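Local coordinates for LanC-like protein GCR2 (Arabidopsis thaliana, PDB 3T33) that binds a zinc ion in a lanthionine-synthetase-like fold and may play a role in abscisic acid signalling, at residues A155-I160 with L178-F183; L166-L171 with F206-Q211; M395-L400 with L409-E414. One frame throughout, in Å; residues are numbered along the deposited sequence.

Contact 3 is the one near the metal: the side chain of Pro411 lies about 12 Å from the zinc ion, which is bound by Cys288, Cys333 and His334. Contacts 1 and 2 lie farther out, and their centres are about 18 Å apart; from contact 3 their centres are about 21 Å and 26 Å away. Along the chain contacts 1 and 2 interlock, since 166-171 precedes 178-183 and 206-211 follows it. Trp179, in 178-183 of contact 1, joins all three: its indole NE1 makes a probable hydrogen bond of 2.7 Å to Tyr413 O of contact 3, while its CB packs at 4.0 Å on CD2 of Leu170, from contact 2.

Contact 1. Residues A155-I160 with L178-F183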
ATOM      1  N   ALA A 155       4.479  24.191   7.776  1.00 34.19           N
ATOM      2  CA  ALA A 155       5.178  24.592   9.027  1.00 35.67           C
ATOM      3  C   ALA A 155       5.075  23.486  10.097  1.00 36.78           C
ATOM      4  O   ALA A 155       6.049  23.196  10.805  1.00 38.26           O
ATOM      5  CB  ALA A 155       4.616  25.963   9.580  1.00 34.80           C
ATOM      6  N   ARG A 156       3.910  22.850  10.212  1.00 36.39           N
ATOM      7  CA  ARG A 156       3.787  21.784  11.168  1.00 36.13           C
ATOM      8  C   ARG A 156       4.622  20.603  10.717  1.00 35.73           C
ATOM      9  O   ARG A 156       5.252  19.909  11.542  1.00 35.74           O
ATOM     10  CB  ARG A 156       2.339  21.362  11.347  1.00 37.09           C
ATOM     11  CG  ARG A 156       1.491  22.385  12.100  1.00 41.23           C
ATOM     12  CD  ARG A 156       0.006  22.179  11.717  1.00 51.86           C
ATOM     13  NE  ARG A 156      -0.896  23.198  12.268  1.00 58.74           N
ATOM     14  CZ  ARG A 156      -2.132  23.429  11.814  1.00 63.49           C
ATOM     15  NH1 ARG A 156      -2.625  22.717  10.793  1.00 65.52           N
ATOM     16  NH2 ARG A 156      -2.885  24.375  12.371  1.00 63.90           N
ATOM     17  N   PHE A 157       4.685  20.376   9.414  1.00 34.07           N
ATOM     18  CA  PHE A 157       5.413  19.207   8.980  1.00 32.87           C
ATOM     19  C   PHE A 157       6.927  19.478   9.282  1.00 31.43           C
ATOM     20  O   PHE A 157       7.625  18.642   9.794  1.00 31.65           O
ATOM     21  CB  PHE A 157       5.225  18.956   7.487  1.00 31.21           C
ATOM     22  CG  PHE A 157       5.795  17.626   7.044  1.00 35.86           C
ATOM     23  CD1 PHE A 157       7.102  17.274   7.328  1.00 35.85           C
ATOM     24  CD2 PHE A 157       5.027  16.711   6.360  1.00 36.66           C
ATOM     25  CE1 PHE A 157       7.606  16.041   6.944  1.00 39.41           C
ATOM     26  CE2 PHE A 157       5.552  15.510   5.964  1.00 37.66           C
ATOM     27  CZ  PHE A 157       6.818  15.163   6.273  1.00 37.95           C
ATOM     28  N   ARG A 158       7.395  20.657   8.924  1.00 31.25           N
ATOM     29  CA  ARG A 158       8.771  21.079   9.130  1.00 31.86           C
ATOM     30  C   ARG A 158       9.222  21.180  10.603  1.00 33.04           C
ATOM     31  O   ARG A 158      10.456  21.209  10.860  1.00 34.10           O
ATOM     32  CB  ARG A 158       8.953  22.420   8.461  1.00 30.47           C
ATOM     33  CG  ARG A 158       9.033  22.337   6.926  1.00 30.68           C
ATOM     34  CD  ARG A 158       9.271  23.700   6.414  1.00 24.72           C
ATOM     35  NE  ARG A 158       9.455  23.710   4.989  1.00 28.26           N
ATOM     36  CZ  ARG A 158       9.373  24.809   4.242  1.00 28.45           C
ATOM     37  NH1 ARG A 158       9.066  25.998   4.782  1.00 30.63           N
ATOM     38  NH2 ARG A 158       9.604  24.725   2.955  1.00 24.70           N
ATOM     39  N   GLY A 159       8.257  21.220  11.538  1.00 32.92           N
ATOM     40  CA  GLY A 159       8.553  21.184  12.989  1.00 33.49           C
ATOM     41  C   GLY A 159       8.823  19.785  13.533  1.00 34.81           C
ATOM     42  O   GLY A 159       9.296  19.605  14.690  1.00 35.74           O
ATOM     43  N   ILE A 160       8.543  18.764  12.730  1.00 33.57           N
ATOM     44  CA  ILE A 160       8.786  17.402  13.200  1.00 34.10           C
ATOM     45  C   ILE A 160      10.269  17.136  13.417  1.00 34.44           C
ATOM     46  O   ILE A 160      11.098  17.475  12.577  1.00 34.72           O
ATOM     47  CB  ILE A 160       8.125  16.327  12.243  1.00 34.36           C
ATOM     48  CG1 ILE A 160       6.583  16.378  12.355  1.00 34.09           C
ATOM     49  CG2 ILE A 160       8.573  14.925  12.566  1.00 31.48           C
ATOM     50  CD1 ILE A 160       5.834  15.801  11.136  1.00 30.22           C
ATOM     51  N   LEU A 178      10.512   9.451   6.217  1.00 29.21           N
ATOM     52  CA  LEU A 178      11.164   9.804   4.954  1.00 29.50           C
ATOM     53  C   LEU A 178      10.178   9.585   3.783  1.00 29.30           C
ATOM     54  O   LEU A 178      10.104  10.411   2.863  1.00 28.16           O
ATOM     55  CB  LEU A 178      12.373   8.891   4.751  1.00 28.98           C
ATOM     56  CG  LEU A 178      13.090   8.952   3.396  1.00 29.23           C
ATOM     57  CD1 LEU A 178      13.547  10.419   3.112  1.00 28.74           C
ATOM     58  CD2 LEU A 178      14.259   7.977   3.379  1.00 26.96           C
ATOM     59  N   TRP A 179       9.434   8.471   3.839  1.00 28.83           N
ATOM     60  CA  TRP A 179       8.315   8.262   2.906  1.00 29.47           C
ATOM     61  C   TRP A 179       7.356   9.509   2.781  1.00 28.22           C
ATOM     62  O   TRP A 179       7.089   9.951   1.665  1.00 27.34           O
ATOM     63  CB  TRP A 179       7.556   6.951   3.227  1.00 29.00           C
ATOM     64  CG  TRP A 179       6.703   6.424   2.031  1.00 33.38           C
ATOM     65  CD1 TRP A 179       7.004   5.364   1.193  1.00 30.84           C
ATOM     66  CD2 TRP A 179       5.443   6.966   1.551  1.00 29.05           C
ATOM     67  NE1 TRP A 179       6.011   5.197   0.261  1.00 29.43           N
ATOM     68  CE2 TRP A 179       5.049   6.174   0.438  1.00 32.24           C
ATOM     69  CE3 TRP A 179       4.609   8.027   1.969  1.00 27.10           C
ATOM     70  CZ2 TRP A 179       3.818   6.411  -0.291  1.00 26.73           C
ATOM     71  CZ3 TRP A 179       3.377   8.268   1.268  1.00 25.72           C
ATOM     72  CH2 TRP A 179       3.003   7.432   0.138  1.00 25.77           C
ATOM     73  N   ALA A 180       6.955  10.101   3.913  1.00 27.65           N
ATOM     74  CA  ALA A 180       6.084  11.285   3.946  1.00 27.51           C
ATOM     75  C   ALA A 180       6.683  12.473   3.251  1.00 28.42           C
ATOM     76  O   ALA A 180       5.952  13.260   2.605  1.00 28.92           O
ATOM     77  CB  ALA A 180       5.739  11.685   5.394  1.00 25.27           C
ATOM     78  N   CYS A 181       7.989  12.670   3.477  1.00 27.91           N
ATOM     79  CA  CYS A 181       8.718  13.733   2.832  1.00 28.18           C
ATOM     80  C   CYS A 181       8.639  13.504   1.319  1.00 27.01           C
ATOM     81  O   CYS A 181       8.350  14.408   0.619  1.00 24.59           O
ATOM     82  CB  CYS A 181      10.213  13.742   3.243  1.00 26.58           C
ATOM     83  SG  CYS A 181      10.498  13.991   5.038  1.00 31.26           S
ATOM     84  N   LEU A 182       9.047  12.318   0.843  1.00 27.84           N
ATOM     85  CA  LEU A 182       9.007  12.013  -0.600  1.00 28.52           C
ATOM     86  C   LEU A 182       7.606  12.244  -1.150  1.00 28.34           C
ATOM     87  O   LEU A 182       7.447  12.898  -2.114  1.00 29.20           O
ATOM     88  CB  LEU A 182       9.446  10.605  -0.834  1.00 28.80           C
ATOM     89  CG  LEU A 182      10.919  10.360  -0.459  1.00 31.62           C
ATOM     90  CD1 LEU A 182      11.228   8.898  -0.375  1.00 29.83           C
ATOM     91  CD2 LEU A 182      11.884  11.113  -1.458  1.00 30.66           C
ATOM     92  N   PHE A 183       6.597  11.810  -0.427  1.00 29.59           N
ATOM     93  CA  PHE A 183       5.228  11.986  -0.828  1.00 31.31           C
ATOM     94  C   PHE A 183       4.845  13.472  -0.942  1.00 31.55           C
ATOM     95  O   PHE A 183       4.289  13.921  -1.953  1.00 30.90           O
ATOM     96  CB  PHE A 183       4.334  11.286   0.206  1.00 31.01           C
ATOM     97  CG  PHE A 183       2.870  11.599   0.065  1.00 34.30           C
ATOM     98  CD1 PHE A 183       2.331  12.746   0.663  1.00 31.91           C
ATOM     99  CD2 PHE A 183       2.013  10.730  -0.664  1.00 33.09           C
ATOM    100  CE1 PHE A 183       0.924  13.063   0.554  1.00 33.19           C
ATOM    101  CE2 PHE A 183       0.596  11.006  -0.754  1.00 34.27           C
ATOM    102  CZ  PHE A 183       0.048  12.171  -0.141  1.00 32.74           C
TER
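Phe157 is the one residue of 155-160 that reaches across to the facing helix, where Ala180 and Cys181 receive it. Just before it, Arg156 turns to another part of the protein and makes a salt bridge with Asp115. Phe157 then sends its ring straight at segment 178-183. With CG anti to the backbone N (chi1 -171°), the side chain extends from the helix and puts its far end, CZ, 3.7 Å from Ala180 CB. That methyl lies at the ring edge, close to the ring plane. Alanine suits the place: its short side chain lets the aromatic edge come close to the backbone of its helix, and Phe157 CZ also lies 3.9 Å from Cys181 N. Cys181 offers a soft, polarisable sulfur to the same end of the ring. Cys181 SG lies 4.0 Å from Phe157 CE1 and 5.1 Å from the ring centroid, 70° off the normal, an oblique sulfur-aromatic contact that is neither face-on nor edge-on.

Helices 147-158 and 174-188 belong to the alpha/alpha toroid of the LanC-like family, in which an outer layer of helices surrounds an inner one. Here the outer helix 147-158 leans on the inner helix 174-188 through a buried, largely apolar interface, with Cys134 of helix 130-144 and Ile193 also against Phe157. Beyond the ring, Arg158 uses NH2 to hydrogen-bond Ser192 O. Gly159 follows, its N making weak bonds to the carbonyls of Ala155 and Arg156. Ile160 N is held by Phe157 O at 3.1 Å. This turn carries the isoleucine back beside the phenylalanine, where Ile160 CD1 sits 4.3 Å above one face of the Phe157 ring, offset toward the rim.

Contact 2. Residues L166-L171 with F206-Q211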
ATOM      1  N   LEU A 166      14.477   6.513  17.555  1.00 46.72           N
ATOM      2  CA  LEU A 166      13.470   5.935  16.612  1.00 44.50           C
ATOM      3  C   LEU A 166      13.920   4.666  15.931  1.00 41.79           C
ATOM      4  O   LEU A 166      15.088   4.486  15.714  1.00 41.77           O
ATOM      5  CB  LEU A 166      13.114   6.962  15.547  1.00 44.31           C
ATOM      6  CG  LEU A 166      11.860   7.815  15.785  1.00 46.44           C
ATOM      7  CD1 LEU A 166      11.551   8.465  14.461  1.00 48.51           C
ATOM      8  CD2 LEU A 166      10.651   7.022  16.282  1.00 39.75           C
ATOM      9  N   PRO A 167      12.993   3.764  15.591  1.00 41.16           N
ATOM     10  CA  PRO A 167      13.446   2.647  14.716  1.00 39.54           C
ATOM     11  C   PRO A 167      13.649   3.039  13.242  1.00 38.00           C
ATOM     12  O   PRO A 167      13.610   4.220  12.917  1.00 37.21           O
ATOM     13  CB  PRO A 167      12.356   1.600  14.865  1.00 39.25           C
ATOM     14  CG  PRO A 167      11.172   2.308  15.450  1.00 41.33           C
ATOM     15  CD  PRO A 167      11.627   3.570  16.118  1.00 40.14           C
ATOM     16  N   TYR A 168      13.866   2.061  12.361  1.00 36.91           N
ATOM     17  CA  TYR A 168      14.156   2.368  10.940  1.00 36.17           C
ATOM     18  C   TYR A 168      13.041   2.021   9.945  1.00 34.63           C
ATOM     19  O   TYR A 168      13.111   2.411   8.784  1.00 34.75           O
ATOM     20  CB  TYR A 168      15.493   1.720  10.491  1.00 36.72           C
ATOM     21  CG  TYR A 168      16.602   2.280  11.335  1.00 38.99           C
ATOM     22  CD1 TYR A 168      17.276   3.417  10.927  1.00 39.20           C
ATOM     23  CD2 TYR A 168      16.886   1.751  12.597  1.00 39.11           C
ATOM     24  CE1 TYR A 168      18.234   3.986  11.693  1.00 39.11           C
ATOM     25  CE2 TYR A 168      17.849   2.370  13.418  1.00 42.13           C
ATOM     26  CZ  TYR A 168      18.515   3.483  12.943  1.00 39.90           C
ATOM     27  OH  TYR A 168      19.496   4.121  13.674  1.00 41.24           O
ATOM     28  N   GLU A 169      12.048   1.290  10.408  1.00 32.12           N
ATOM     29  CA  GLU A 169      11.112   0.688   9.551  1.00 32.78           C
ATOM     30  C   GLU A 169       9.966   1.669   9.138  1.00 32.25           C
ATOM     31  O   GLU A 169      10.048   2.888   9.385  1.00 31.53           O
ATOM     32  CB  GLU A 169      10.625  -0.649  10.155  1.00 32.36           C
ATOM     33  CG  GLU A 169      10.204  -0.606  11.588  1.00 33.34           C
ATOM     34  CD  GLU A 169       9.001   0.324  11.820  1.00 37.78           C
ATOM     35  OE1 GLU A 169       9.223   1.542  11.887  1.00 37.47           O
ATOM     36  OE2 GLU A 169       7.858  -0.163  11.936  1.00 33.88           O
ATOM     37  N   LEU A 170       8.921   1.148   8.499  1.00 31.81           N
ATOM     38  CA  LEU A 170       7.986   2.045   7.768  1.00 31.32           C
ATOM     39  C   LEU A 170       6.908   2.503   8.664  1.00 29.74           C
ATOM     40  O   LEU A 170       6.474   3.603   8.534  1.00 30.80           O
ATOM     41  CB  LEU A 170       7.314   1.356   6.552  1.00 30.73           C
ATOM     42  CG  LEU A 170       7.101   1.993   5.160  1.00 30.49           C
ATOM     43  CD1 LEU A 170       5.741   1.541   4.558  1.00 25.96           C
ATOM     44  CD2 LEU A 170       7.266   3.434   5.078  1.00 26.52           C
ATOM     45  N   LEU A 171       6.401   1.646   9.521  1.00 30.33           N
ATOM     46  CA  LEU A 171       5.269   2.053  10.351  1.00 31.67           C
ATOM     47  C   LEU A 171       5.616   3.041  11.474  1.00 32.81           C
ATOM     48  O   LEU A 171       4.833   3.976  11.745  1.00 33.63           O
ATOM     49  CB  LEU A 171       4.504   0.835  10.840  1.00 32.03           C
ATOM     50  CG  LEU A 171       3.284   0.476   9.985  1.00 33.38           C
ATOM     51  CD1 LEU A 171       3.587   0.378   8.542  1.00 35.61           C
ATOM     52  CD2 LEU A 171       2.555  -0.752  10.437  1.00 37.64           C
ATOM     53  N   PHE A 206      21.603   4.269   6.125  1.00 39.39           N
ATOM     54  CA  PHE A 206      22.707   3.405   5.623  1.00 41.48           C
ATOM     55  C   PHE A 206      23.716   3.123   6.741  1.00 43.07           C
ATOM     56  O   PHE A 206      24.103   1.976   6.952  1.00 43.40           O
ATOM     57  CB  PHE A 206      23.402   4.001   4.417  1.00 41.66           C
ATOM     58  CG  PHE A 206      22.673   3.747   3.149  1.00 43.05           C
ATOM     59  CD1 PHE A 206      22.700   2.488   2.566  1.00 42.45           C
ATOM     60  CD2 PHE A 206      21.923   4.751   2.553  1.00 42.21           C
ATOM     61  CE1 PHE A 206      22.000   2.230   1.405  1.00 42.23           C
ATOM     62  CE2 PHE A 206      21.222   4.504   1.388  1.00 43.91           C
ATOM     63  CZ  PHE A 206      21.263   3.221   0.809  1.00 43.53           C
ATOM     64  N   ARG A 207      24.075   4.167   7.493  1.00 44.98           N
ATOM     65  CA  ARG A 207      24.930   3.999   8.688  1.00 45.82           C
ATOM     66  C   ARG A 207      24.471   2.856   9.615  1.00 46.15           C
ATOM     67  O   ARG A 207      25.234   1.919   9.847  1.00 46.53           O
ATOM     68  CB  ARG A 207      25.102   5.323   9.432  1.00 44.80           C
ATOM     69  CG  ARG A 207      26.201   5.241  10.494  1.00 46.76           C
ATOM     70  CD  ARG A 207      26.036   6.251  11.670  1.00 46.05           C
ATOM     71  NE  ARG A 207      24.909   5.924  12.548  1.00 42.33           N
ATOM     72  CZ  ARG A 207      24.768   4.801  13.258  1.00 44.72           C
ATOM     73  NH1 ARG A 207      25.687   3.836  13.201  1.00 40.99           N
ATOM     74  NH2 ARG A 207      23.673   4.638  14.041  1.00 44.61           N
ATOM     75  N   ALA A 208      23.236   2.893  10.122  1.00 46.36           N
ATOM     76  CA  ALA A 208      22.775   1.803  10.994  1.00 46.74           C
ATOM     77  C   ALA A 208      22.655   0.436  10.298  1.00 47.75           C
ATOM     78  O   ALA A 208      22.904  -0.638  10.906  1.00 47.92           O
ATOM     79  CB  ALA A 208      21.448   2.156  11.602  1.00 47.04           C
ATOM     80  N   GLY A 209      22.192   0.457   9.042  1.00 47.49           N
ATOM     81  CA  GLY A 209      22.038  -0.770   8.314  1.00 47.39           C
ATOM     82  C   GLY A 209      23.391  -1.432   8.118  1.00 47.81           C
ATOM     83  O   GLY A 209      23.507  -2.629   8.327  1.00 47.70           O
ATOM     84  N   ARG A 210      24.381  -0.649   7.689  1.00 48.15           N
ATOM     85  CA  ARG A 210      25.742  -1.108   7.452  1.00 49.58           C
ATOM     86  C   ARG A 210      26.415  -1.595   8.739  1.00 52.00           C
ATOM     87  O   ARG A 210      27.065  -2.619   8.716  1.00 52.00           O
ATOM     88  CB  ARG A 210      26.583  -0.009   6.804  1.00 49.17           C
ATOM     89  CG  ARG A 210      26.411   0.096   5.323  1.00 44.52           C
ATOM     90  CD  ARG A 210      26.687   1.480   4.825  1.00 39.90           C
ATOM     91  NE  ARG A 210      26.647   1.524   3.361  1.00 39.31           N
ATOM     92  CZ  ARG A 210      26.813   2.628   2.629  1.00 43.23           C
ATOM     93  NH1 ARG A 210      27.019   3.807   3.215  1.00 39.57           N
ATOM     94  NH2 ARG A 210      26.774   2.562   1.291  1.00 43.27           N
ATOM     95  N   GLN A 211      26.229  -0.886   9.852  1.00 55.16           N
ATOM     96  CA  GLN A 211      26.746  -1.301  11.154  1.00 57.78           C
ATOM     97  C   GLN A 211      26.189  -2.649  11.594  1.00 59.52           C
ATOM     98  O   GLN A 211      26.953  -3.544  12.017  1.00 60.63           O
ATOM     99  CB  GLN A 211      26.404  -0.276  12.219  1.00 58.35           C
ATOM    100  CG  GLN A 211      26.842  -0.685  13.641  1.00 62.78           C
ATOM    101  CD  GLN A 211      25.805  -0.317  14.702  1.00 66.10           C
ATOM    102  OE1 GLN A 211      25.119  -1.195  15.231  1.00 66.90           O
ATOM    103  NE2 GLN A 211      25.670   0.986  14.997  1.00 65.99           N
TER
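The Tyr168 ring meets the methyl of Ala208 obliquely, the carbon lying neither squarely over a face nor at an edge. It is the phenol end that touches: Ala208 CB is 3.5 Å from Tyr168 CZ and also 3.5 Å from Tyr168 OH, with Tyr168 CE1 at 3.7 Å. Tyr168 OH lies obliquely to the Arg207 guanidinium, 4.2 Å from Arg207 NH2, a marginal contact. Within the helix, one turn apart, Phe206 puts CD1 over the centre of the Arg210 guanidinium, 4.0 Å above its plane.

Tyr168 places CG anti to its carbonyl carbon, beside the backbone N (chi1 -61°), which directs the long side chain from the loop to the helix. A tyrosine fits because it spans the gap with a flat apolar ring yet ends in a hydroxyl, and that hydroxyl bonds to Glu204 OE2. The other oxygen of Glu204, OE1, forms a salt bridge with Arg207 NE, so one carboxylate ties both residues together. Alanine leaves the phenol room to lie against the helix.

Together they make a loop-to-helix contact at the surface of the alpha/alpha toroid of LanC-like proteins: the connection between helices 147-158 and 174-188 is pinned to helix 195-212, which follows helix 174-188 in the chain.

Contact 3. Residues M395-L400 with L409-E414; sequences MAYMLL and LFPGYE
Just before Pro411, the residue that packs on Tyr397, the carbonyl oxygen of Phe410 is gripped by two backbone donors, Tyr413 N and Glu414 N, each at 3.0 Å. The first of these bonds closes a type II beta turn over residues 410-413. Proline fits its second position and glycine its third, where Gly412 has a positive phi. The second bond continues the curl. Phe410 is held at its N-H as well: Phe410 N bonds almost straight to Glu414 OE1, at 2.9 Å and 174°, on the anti lone pair. Because Glu414 OE2 goes to Arg348 and Ser345, this carboxylate is tied at both oxygens, and the buried negative charge is probably balanced by the arginine.

The tightly folded loop presents Pro411 to the helix. Pro411 CB lies 3.7 Å above one face of the Tyr397 ring, offset toward the rim, as a CH-pi contact 25° off the normal; Pro411 CG is 4.1 Å from Tyr397 CE1. The two side chains slide past each other in opposite directions. Tyr397 holds CG anti to the backbone N (chi1 -171°), which swings the ring out from the helix toward the loop. At the ring edge, Leu409 O lies 4.2 Å from Tyr397 CE1. The rigid proline ring offers CB hydrogens to the electron-rich face of the phenol, a weak but favourable match.

Around this pair, Tyr397 also touches Lys93 of helix 84-98 and Tyr341 of helix 336-350; the C-terminal loop lies inside the ring of helices, with helix 392-402 on its Pro411 side and Trp287 stacked against Phe410.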
ATOM      1  N   MET A 395     -10.675  -1.318   0.966  1.00 28.43           N
ATOM      2  CA  MET A 395     -11.391  -1.969  -0.183  1.00 30.91           C
ATOM      3  C   MET A 395     -11.943  -0.901  -1.054  1.00 30.50           C
ATOM      4  O   MET A 395     -11.742  -0.949  -2.252  1.00 31.36           O
ATOM      5  CB  MET A 395     -12.523  -2.854   0.305  1.00 30.03           C
ATOM      6  CG  MET A 395     -13.168  -3.701  -0.792  1.00 36.05           C
ATOM      7  SD  MET A 395     -14.480  -4.728  -0.136  1.00 42.62           S
ATOM      8  CE  MET A 395     -15.292  -5.239  -1.658  1.00 51.07           C
ATOM      9  N   ALA A 396     -12.608   0.110  -0.476  1.00 30.71           N
ATOM     10  CA  ALA A 396     -13.044   1.254  -1.342  1.00 30.20           C
ATOM     11  C   ALA A 396     -11.872   1.933  -2.035  1.00 29.47           C
ATOM     12  O   ALA A 396     -11.987   2.376  -3.169  1.00 30.12           O
ATOM     13  CB  ALA A 396     -13.826   2.329  -0.537  1.00 30.12           C
ATOM     14  N   TYR A 397     -10.744   2.029  -1.333  1.00 27.92           N
ATOM     15  CA  TYR A 397      -9.607   2.730  -1.852  1.00 26.55           C
ATOM     16  C   TYR A 397      -9.064   1.960  -3.069  1.00 26.92           C
ATOM     17  O   TYR A 397      -8.741   2.522  -4.104  1.00 25.06           O
ATOM     18  CB  TYR A 397      -8.546   2.832  -0.729  1.00 26.70           C
ATOM     19  CG  TYR A 397      -7.411   3.738  -1.098  1.00 24.63           C
ATOM     20  CD1 TYR A 397      -6.397   3.321  -1.996  1.00 19.96           C
ATOM     21  CD2 TYR A 397      -7.329   5.016  -0.550  1.00 22.40           C
ATOM     22  CE1 TYR A 397      -5.343   4.213  -2.347  1.00 21.66           C
ATOM     23  CE2 TYR A 397      -6.297   5.896  -0.902  1.00 22.47           C
ATOM     24  CZ  TYR A 397      -5.323   5.511  -1.811  1.00 21.48           C
ATOM     25  OH  TYR A 397      -4.306   6.431  -2.125  1.00 21.87           O
ATOM     26  N   MET A 398      -8.999   0.654  -2.931  1.00 28.00           N
ATOM     27  CA  MET A 398      -8.479  -0.208  -3.977  1.00 29.33           C
ATOM     28  C   MET A 398      -9.455  -0.140  -5.175  1.00 30.19           C
ATOM     29  O   MET A 398      -9.036   0.008  -6.349  1.00 29.91           O
ATOM     30  CB  MET A 398      -8.306  -1.642  -3.420  1.00 28.57           C
ATOM     31  CG  MET A 398      -7.697  -2.652  -4.398  1.00 30.55           C
ATOM     32  SD  MET A 398      -8.956  -3.168  -5.525  1.00 31.03           S
ATOM     33  CE  MET A 398      -9.824  -4.318  -4.481  1.00 22.42           C
ATOM     34  N   LEU A 399     -10.743  -0.157  -4.868  1.00 30.38           N
ATOM     35  CA  LEU A 399     -11.772  -0.153  -5.910  1.00 31.69           C
ATOM     36  C   LEU A 399     -11.675   1.107  -6.767  1.00 31.82           C
ATOM     37  O   LEU A 399     -11.635   1.039  -8.051  1.00 30.88           O
ATOM     38  CB  LEU A 399     -13.171  -0.306  -5.314  1.00 31.17           C
ATOM     39  CG  LEU A 399     -13.885  -1.653  -5.132  1.00 35.97           C
ATOM     40  CD1 LEU A 399     -12.992  -2.862  -5.372  1.00 37.08           C
ATOM     41  CD2 LEU A 399     -14.757  -1.721  -3.794  1.00 35.67           C
ATOM     42  N   LEU A 400     -11.565   2.246  -6.069  1.00 30.00           N
ATOM     43  CA  LEU A 400     -11.377   3.517  -6.753  1.00 29.91           C
ATOM     44  C   LEU A 400     -10.129   3.507  -7.626  1.00 30.25           C
ATOM     45  O   LEU A 400     -10.108   4.084  -8.736  1.00 30.14           O
ATOM     46  CB  LEU A 400     -11.276   4.631  -5.713  1.00 30.22           C
ATOM     47  CG  LEU A 400     -12.623   4.895  -5.010  1.00 31.31           C
ATOM     48  CD1 LEU A 400     -12.478   5.884  -3.849  1.00 32.50           C
ATOM     49  CD2 LEU A 400     -13.721   5.391  -6.008  1.00 29.78           C
ATOM     50  N   LEU A 409      -1.485   3.126  -6.997  1.00 28.26           N
ATOM     51  CA  LEU A 409      -0.371   3.014  -6.025  1.00 28.13           C
ATOM     52  C   LEU A 409      -0.805   2.488  -4.639  1.00 26.85           C
ATOM     53  O   LEU A 409      -1.685   3.074  -4.066  1.00 25.59           O
ATOM     54  CB  LEU A 409       0.273   4.383  -5.851  1.00 27.39           C
ATOM     55  CG  LEU A 409       0.862   4.927  -7.166  1.00 29.27           C
ATOM     56  CD1 LEU A 409       1.278   6.451  -7.036  1.00 29.86           C
ATOM     57  CD2 LEU A 409       2.059   4.089  -7.663  1.00 29.54           C
ATOM     58  N   PHE A 410      -0.193   1.400  -4.112  1.00 25.16           N
ATOM     59  CA  PHE A 410      -0.545   0.908  -2.759  1.00 24.95           C
ATOM     60  C   PHE A 410      -0.400   2.101  -1.748  1.00 24.57           C
ATOM     61  O   PHE A 410       0.634   2.736  -1.701  1.00 22.29           O
ATOM     62  CB  PHE A 410       0.331  -0.272  -2.365  1.00 25.11           C
ATOM     63  CG  PHE A 410      -0.050  -0.937  -1.042  1.00 27.34           C
ATOM     64  CD1 PHE A 410       0.198  -0.333   0.180  1.00 26.67           C
ATOM     65  CD2 PHE A 410      -0.596  -2.195  -1.029  1.00 24.88           C
ATOM     66  CE1 PHE A 410      -0.132  -0.986   1.404  1.00 21.28           C
ATOM     67  CE2 PHE A 410      -0.942  -2.825   0.180  1.00 26.31           C
ATOM     68  CZ  PHE A 410      -0.695  -2.194   1.393  1.00 25.57           C
ATOM     69  N   PRO A 411      -1.484   2.441  -1.016  1.00 24.11           N
ATOM     70  CA  PRO A 411      -1.505   3.670  -0.173  1.00 24.42           C
ATOM     71  C   PRO A 411      -0.399   3.617   0.900  1.00 26.19           C
ATOM     72  O   PRO A 411      -0.245   2.596   1.609  1.00 26.39           O
ATOM     73  CB  PRO A 411      -2.888   3.640   0.470  1.00 23.89           C
ATOM     74  CG  PRO A 411      -3.263   2.180   0.497  1.00 22.76           C
ATOM     75  CD  PRO A 411      -2.577   1.510  -0.700  1.00 22.37           C
ATOM     76  N   GLY A 412       0.410   4.664   0.992  1.00 26.65           N
ATOM     77  CA  GLY A 412       1.451   4.666   2.003  1.00 27.70           C
ATOM     78  C   GLY A 412       2.622   3.732   1.691  1.00 28.48           C
ATOM     79  O   GLY A 412       3.483   3.530   2.539  1.00 27.48           O
ATOM     80  N   TYR A 413       2.649   3.170   0.477  1.00 26.97           N
ATOM     81  CA  TYR A 413       3.750   2.304   0.095  1.00 27.68           C
ATOM     82  C   TYR A 413       4.390   2.689  -1.236  1.00 28.06           C
ATOM     83  O   TYR A 413       5.571   3.060  -1.312  1.00 27.26           O
ATOM     84  CB  TYR A 413       3.371   0.827   0.105  1.00 28.58           C
ATOM     85  CG  TYR A 413       4.619  -0.065   0.272  1.00 31.93           C
ATOM     86  CD1 TYR A 413       5.310  -0.117   1.527  1.00 30.25           C
ATOM     87  CD2 TYR A 413       5.138  -0.803  -0.802  1.00 26.51           C
ATOM     88  CE1 TYR A 413       6.451  -0.934   1.719  1.00 28.35           C
ATOM     89  CE2 TYR A 413       6.288  -1.642  -0.642  1.00 27.00           C
ATOM     90  CZ  TYR A 413       6.946  -1.688   0.615  1.00 31.84           C
ATOM     91  OH  TYR A 413       8.099  -2.446   0.771  1.00 32.07           O
ATOM     92  N   GLU A 414       3.605   2.635  -2.297  1.00 28.61           N
ATOM     93  CA  GLU A 414       4.122   3.021  -3.613  1.00 29.62           C
ATOM     94  C   GLU A 414       4.019   4.500  -3.900  1.00 30.28           C
ATOM     95  O   GLU A 414       3.051   5.189  -3.605  1.00 33.04           O
ATOM     96  CB  GLU A 414       3.407   2.204  -4.727  1.00 29.49           C
ATOM     97  CG  GLU A 414       3.673   0.741  -4.632  1.00 28.26           C
ATOM     98  CD  GLU A 414       2.945  -0.084  -5.685  1.00 32.81           C
ATOM     99  OE1 GLU A 414       1.685  -0.128  -5.642  1.00 29.86           O
ATOM    100  OE2 GLU A 414       3.640  -0.689  -6.546  1.00 33.68           O
TER